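Local coordinates for protein Cow rumen GH26 endo-mannanase (Metagenome, PDB 6UEH) that probably cleaves internal beta-1,4-mannosidic linkages in mannans such as galactomannan, as a ruminal endo-mannanase of glycoside hydrolase family 26, at residues Glu190-Ile202 with Leu467-Glu480. Sequence-based numbering, arbitrary orientation.
Sequences EYIKDLTGKYPAI and LKEIYTSDYCITLE
Tyr471 lies against Ile192, Thr196 and Pro200 where the helical segments 190-196 and 467-471 of the TIM-barrel catalytic domain cross nearly at right angles (85°). Both segments then run on into the barrel, to the parallel strands 202-206 and 476-477, which flank strand 169-174. The tyrosine ring is closely packed. Ile192 puts its CG2 methyl over one face in a CH-pi contact, 3.8 Å from the ring centroid, while Pro200 CA sits at the edge and Pro200 CB touches Tyr471 OH at 3.4 Å. At the root of the side chain, Thr196 CB rests 3.7 Å from Tyr471 CB. Thr196 itself is well fixed: its OG1 stands between the backbone N and the carbonyl carbon, which turns it back to bond Ile192 O from above the carbonyl plane, and it also accepts from Lys198 N, an ST turn that carries the chain past Gly197.

Further along, Leu479 N donates an almost straight bond (165°) to Tyr199 O, and Ala201 CB packs against the Thr478 backbone; Ser171 OG, from strand 169-174, bonds both Ala201 N and Ile477 O.

The outer side is looser and more polar. Lys468 lays its CG and CD across Leu195, and one water joins Tyr199 N, Thr478 OG1 and Glu480 N. Lys198, bent at chi2, runs its aliphatic part past Tyr471 O and Thr478 CG2 to reach exposed Glu480. With alanine in place of this lysine, the Glu480 carboxylate would probably lose its charged mate and the Thr478 methyl some of its cover. In the salt bridge Lys198 NZ meets Glu480 OE2 at 2.5 Å, on the syn side but 34° out of the carboxylate plane.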
loop_
_atom_site.group_PDB
_atom_site.type_symbol
_atom_site.label_atom_id
_atom_site.label_comp_id
_atom_site.label_asym_id
_atom_site.label_seq_id
_atom_site.Cartn_x
_atom_site.Cartn_y
_atom_site.Cartn_z
ATOM N N GLU A 190 7.125 -9.778 -23.030
ATOM C CA GLU A 190 7.777 -9.446 -24.289
ATOM C C GLU A 190 7.377 -8.047 -24.748
ATOM O O GLU A 190 8.146 -7.370 -25.431
ATOM C CB GLU A 190 7.438 -10.480 -25.364
ATOM C CG GLU A 190 7.990 -11.866 -25.068
ATOM C CD GLU A 190 9.493 -11.857 -24.858
ATOM O OE1 GLU A 190 10.223 -11.470 -25.793
ATOM O OE2 GLU A 190 9.944 -12.228 -23.755
ATOM N N TYR A 191 6.175 -7.618 -24.370
ATOM C CA TYR A 191 5.728 -6.259 -24.665
ATOM C C TYR A 191 6.632 -5.244 -23.979
ATOM O O TYR A 191 7.091 -4.285 -24.600
ATOM C CB TYR A 191 4.278 -6.047 -24.225
ATOM C CG TYR A 191 3.823 -4.601 -24.298
ATOM C CD1 TYR A 191 3.487 -4.017 -25.513
ATOM C CD2 TYR A 191 3.727 -3.824 -23.150
ATOM C CE1 TYR A 191 3.071 -2.695 -25.583
ATOM C CE2 TYR A 191 3.313 -2.502 -23.209
ATOM C CZ TYR A 191 2.985 -1.943 -24.429
ATOM O OH TYR A 191 2.574 -0.626 -24.492
ATOM N N ILE A 192 6.883 -5.469 -22.693
ATOM C CA ILE A 192 7.753 -4.603 -21.907
ATOM C C ILE A 192 9.179 -4.596 -22.461
ATOM O O ILE A 192 9.798 -3.539 -22.597
ATOM C CB ILE A 192 7.767 -5.039 -20.427
ATOM C CG1 ILE A 192 6.356 -4.934 -19.839
ATOM C CG2 ILE A 192 8.753 -4.199 -19.625
ATOM C CD1 ILE A 192 6.236 -5.441 -18.422
ATOM N N LYS A 193 9.685 -5.780 -22.799
ATOM C CA LYS A 193 11.037 -5.918 -23.335
ATOM C C LYS A 193 11.222 -5.185 -24.660
ATOM O O LYS A 193 12.183 -4.438 -24.828
ATOM C CB LYS A 193 11.390 -7.397 -23.512
ATOM C CG LYS A 193 12.804 -7.652 -24.023
ATOM C CD LYS A 193 13.847 -7.074 -23.075
ATOM C CE LYS A 193 15.235 -7.634 -23.358
ATOM N NZ LYS A 193 15.654 -7.430 -24.772
ATOM N N ASP A 194 10.307 -5.403 -25.601
ATOM C CA ASP A 194 10.421 -4.796 -26.927
ATOM C C ASP A 194 10.264 -3.280 -26.863
ATOM O O ASP A 194 10.819 -2.550 -27.687
ATOM C CB ASP A 194 9.383 -5.386 -27.884
ATOM C CG ASP A 194 9.612 -6.862 -28.157
ATOM O OD1 ASP A 194 10.768 -7.322 -28.037
ATOM O OD2 ASP A 194 8.637 -7.562 -28.499
ATOM N N LEU A 195 9.508 -2.813 -25.877
ATOM C CA LEU A 195 9.242 -1.389 -25.730
ATOM C C LEU A 195 10.387 -0.666 -25.031
ATOM O O LEU A 195 10.879 0.352 -25.521
ATOM C CB LEU A 195 7.943 -1.171 -24.950
ATOM C CG LEU A 195 7.582 0.281 -24.624
ATOM C CD1 LEU A 195 7.350 1.080 -25.903
ATOM C CD2 LEU A 195 6.363 0.343 -23.710
ATOM N N THR A 196 10.808 -1.205 -23.890
ATOM C CA THR A 196 11.749 -0.525 -23.005
ATOM C C THR A 196 13.182 -1.028 -23.127
ATOM O O THR A 196 14.123 -0.332 -22.747
ATOM C CB THR A 196 11.328 -0.673 -21.531
ATOM O OG1 THR A 196 11.441 -2.045 -21.138
ATOM C CG2 THR A 196 9.894 -0.202 -21.329
ATOM N N GLY A 197 13.345 -2.245 -23.636
ATOM C CA GLY A 197 14.654 -2.869 -23.699
ATOM C C GLY A 197 14.972 -3.617 -22.418
ATOM O O GLY A 197 16.039 -4.215 -22.286
ATOM N N LYS A 198 14.036 -3.585 -21.473
ATOM C CA LYS A 198 14.218 -4.223 -20.173
ATOM C C LYS A 198 13.127 -5.251 -19.887
ATOM O O LYS A 198 12.032 -5.179 -20.442
ATOM C CB LYS A 198 14.217 -3.179 -19.051
ATOM C CG LYS A 198 15.091 -1.959 -19.295
ATOM C CD LYS A 198 16.568 -2.290 -19.170
ATOM C CE LYS A 198 17.415 -1.032 -19.294
ATOM N NZ LYS A 198 18.868 -1.334 -19.189
ATOM N N TYR A 199 13.438 -6.200 -19.009
ATOM C CA TYR A 199 12.431 -7.071 -18.415
ATOM C C TYR A 199 12.143 -6.622 -16.982
ATOM O O TYR A 199 13.026 -6.090 -16.310
ATOM C CB TYR A 199 12.893 -8.528 -18.409
ATOM C CG TYR A 199 12.743 -9.270 -19.719
ATOM C CD1 TYR A 199 11.492 -9.638 -20.192
ATOM C CD2 TYR A 199 13.857 -9.636 -20.462
ATOM C CE1 TYR A 199 11.351 -10.331 -21.380
ATOM C CE2 TYR A 199 13.729 -10.332 -21.652
ATOM C CZ TYR A 199 12.474 -10.676 -22.106
ATOM O OH TYR A 199 12.336 -11.369 -23.288
ATOM N N PRO A 200 10.911 -6.839 -16.502
ATOM C CA PRO A 200 10.656 -6.589 -15.080
ATOM C C PRO A 200 11.453 -7.561 -14.219
ATOM O O PRO A 200 11.697 -8.689 -14.648
ATOM C CB PRO A 200 9.152 -6.834 -14.943
ATOM C CG PRO A 200 8.835 -7.790 -16.049
ATOM C CD PRO A 200 9.724 -7.377 -17.190
ATOM N N ALA A 201 11.861 -7.130 -13.031
ATOM C CA ALA A 201 12.633 -7.989 -12.141
ATOM C C ALA A 201 11.723 -8.977 -11.420
ATOM O O ALA A 201 12.070 -10.148 -11.245
ATOM C CB ALA A 201 13.412 -7.150 -11.136
ATOM N N ILE A 202 10.558 -8.491 -11.005
ATOM C CA ILE A 202 9.585 -9.295 -10.276
ATOM C C ILE A 202 8.483 -9.792 -11.211
ATOM O O ILE A 202 7.944 -9.028 -12.009
ATOM C CB ILE A 202 8.959 -8.484 -9.112
ATOM C CG1 ILE A 202 10.011 -8.206 -8.035
ATOM C CG2 ILE A 202 7.761 -9.210 -8.516
ATOM C CD1 ILE A 202 9.514 -7.338 -6.896
ATOM N N LEU A 467 6.517 4.354 -19.535
ATOM C CA LEU A 467 7.074 3.019 -19.337
ATOM C C LEU A 467 8.567 3.012 -19.637
ATOM O O LEU A 467 9.368 2.520 -18.841
ATOM C CB LEU A 467 6.353 1.994 -20.214
ATOM C CG LEU A 467 5.008 1.502 -19.675
ATOM C CD1 LEU A 467 4.284 0.649 -20.706
ATOM C CD2 LEU A 467 5.215 0.724 -18.386
ATOM N N LYS A 468 8.934 3.575 -20.782
ATOM C CA LYS A 468 10.333 3.633 -21.184
ATOM C C LYS A 468 11.151 4.470 -20.205
ATOM O O LYS A 468 12.286 4.121 -19.874
ATOM C CB LYS A 468 10.464 4.196 -22.601
ATOM C CG LYS A 468 9.865 3.301 -23.672
ATOM C CD LYS A 468 10.152 3.824 -25.070
ATOM C CE LYS A 468 9.525 5.188 -25.288
ATOM N NZ LYS A 468 9.746 5.686 -26.677
ATOM N N GLU A 469 10.567 5.565 -19.733
ATOM C CA GLU A 469 11.283 6.460 -18.834
ATOM C C GLU A 469 11.603 5.796 -17.497
ATOM O O GLU A 469 12.732 5.884 -17.016
ATOM C CB GLU A 469 10.489 7.747 -18.597
ATOM C CG GLU A 469 11.243 8.755 -17.748
ATOM C CD GLU A 469 10.613 10.135 -17.758
ATOM O OE1 GLU A 469 9.519 10.296 -18.342
ATOM O OE2 GLU A 469 11.221 11.061 -17.178
ATOM N N ILE A 470 10.627 5.126 -16.892
ATOM C CA ILE A 470 10.879 4.529 -15.585
ATOM C C ILE A 470 11.703 3.249 -15.714
ATOM O O ILE A 470 12.590 3.008 -14.906
ATOM C CB ILE A 470 9.566 4.245 -14.803
ATOM C CG1 ILE A 470 9.890 3.771 -13.382
ATOM C CG2 ILE A 470 8.676 3.241 -15.534
ATOM C CD1 ILE A 470 8.719 3.839 -12.426
ATOM N N TYR A 471 11.447 2.450 -16.744
ATOM C CA TYR A 471 12.176 1.194 -16.905
ATOM C C TYR A 471 13.657 1.408 -17.222
ATOM O O TYR A 471 14.488 0.553 -16.912
ATOM C CB TYR A 471 11.526 0.332 -17.990
ATOM C CG TYR A 471 10.611 -0.736 -17.433
ATOM C CD1 TYR A 471 11.115 -1.973 -17.048
ATOM C CD2 TYR A 471 9.249 -0.506 -17.284
ATOM C CE1 TYR A 471 10.287 -2.956 -16.534
ATOM C CE2 TYR A 471 8.409 -1.484 -16.768
ATOM C CZ TYR A 471 8.937 -2.706 -16.395
ATOM O OH TYR A 471 8.115 -3.683 -15.884
ATOM N N THR A 472 13.992 2.542 -17.831
ATOM C CA THR A 472 15.393 2.837 -18.136
ATOM C C THR A 472 15.987 3.819 -17.132
ATOM O O THR A 472 17.099 4.318 -17.320
ATOM C CB THR A 472 15.566 3.410 -19.556
ATOM O OG1 THR A 472 14.974 4.713 -19.630
ATOM C CG2 THR A 472 14.920 2.492 -20.585
ATOM N N SER A 473 15.241 4.091 -16.067
ATOM C CA SER A 473 15.697 4.993 -15.016
ATOM C C SER A 473 16.667 4.303 -14.062
ATOM O O SER A 473 16.528 3.113 -13.782
ATOM C CB SER A 473 14.504 5.541 -14.233
ATOM O OG SER A 473 14.935 6.279 -13.104
ATOM N N ASP A 474 17.644 5.055 -13.558
ATOM C CA ASP A 474 18.583 4.526 -12.573
ATOM C C ASP A 474 17.861 4.136 -11.291
ATOM O O ASP A 474 18.307 3.257 -10.553
ATOM C CB ASP A 474 19.679 5.547 -12.260
ATOM C CG ASP A 474 20.650 5.733 -13.408
ATOM O OD1 ASP A 474 20.804 4.792 -14.216
ATOM O OD2 ASP A 474 21.262 6.816 -13.499
ATOM N N TYR A 475 16.736 4.797 -11.037
ATOM C CA TYR A 475 15.958 4.558 -9.829
ATOM C C TYR A 475 15.218 3.219 -9.879
ATOM O O TYR A 475 14.798 2.694 -8.850
ATOM C CB TYR A 475 14.967 5.708 -9.611
ATOM C CG TYR A 475 14.165 5.597 -8.334
ATOM C CD1 TYR A 475 14.750 5.847 -7.099
ATOM C CD2 TYR A 475 12.821 5.246 -8.363
ATOM C CE1 TYR A 475 14.023 5.744 -5.928
ATOM C CE2 TYR A 475 12.082 5.144 -7.195
ATOM C CZ TYR A 475 12.689 5.393 -5.982
ATOM O OH TYR A 475 11.960 5.291 -4.818
ATOM N N CYS A 476 15.069 2.656 -11.074
ATOM C CA CYS A 476 14.283 1.436 -11.228
ATOM C C CYS A 476 15.145 0.201 -11.462
ATOM O O CYS A 476 15.983 0.174 -12.363
ATOM C CB CYS A 476 13.284 1.593 -12.373
ATOM S SG CYS A 476 12.266 0.130 -12.720
ATOM N N ILE A 477 14.927 -0.820 -10.641
ATOM C CA ILE A 477 15.629 -2.088 -10.782
ATOM C C ILE A 477 14.884 -3.008 -11.741
ATOM O O ILE A 477 13.697 -3.283 -11.557
ATOM C CB ILE A 477 15.800 -2.784 -9.418
ATOM C CG1 ILE A 477 16.785 -1.995 -8.554
ATOM C CG2 ILE A 477 16.275 -4.219 -9.597
ATOM C CD1 ILE A 477 16.902 -2.504 -7.144
ATOM N N THR A 478 15.584 -3.469 -12.773
ATOM C CA THR A 478 15.003 -4.389 -13.742
ATOM C C THR A 478 15.687 -5.749 -13.621
ATOM O O THR A 478 16.556 -5.930 -12.765
ATOM C CB THR A 478 15.129 -3.852 -15.183
ATOM O OG1 THR A 478 16.507 -3.831 -15.576
ATOM C CG2 THR A 478 14.559 -2.440 -15.275
ATOM N N LEU A 479 15.302 -6.696 -14.474
ATOM C CA LEU A 479 15.783 -8.075 -14.363
ATOM C C LEU A 479 17.311 -8.173 -14.376
ATOM O O LEU A 479 17.904 -8.910 -13.587
ATOM C CB LEU A 479 15.199 -8.933 -15.489
ATOM C CG LEU A 479 15.536 -10.426 -15.441
ATOM C CD1 LEU A 479 15.142 -11.011 -14.097
ATOM C CD2 LEU A 479 14.857 -11.181 -16.576
ATOM N N GLU A 480 17.937 -7.412 -15.268
ATOM C CA GLU A 480 19.388 -7.439 -15.431
ATOM C C GLU A 480 20.142 -6.946 -14.194
ATOM O O GLU A 480 21.303 -7.297 -13.992
ATOM C CB GLU A 480 19.792 -6.597 -16.643
ATOM C CG GLU A 480 19.411 -5.127 -16.515
ATOM C CD GLU A 480 19.881 -4.287 -17.687
ATOM O OE1 GLU A 480 20.345 -4.868 -18.692
ATOM O OE2 GLU A 480 19.787 -3.042 -17.599
HETATM O O HOH W 1 16.467 -6.104 -17.770
#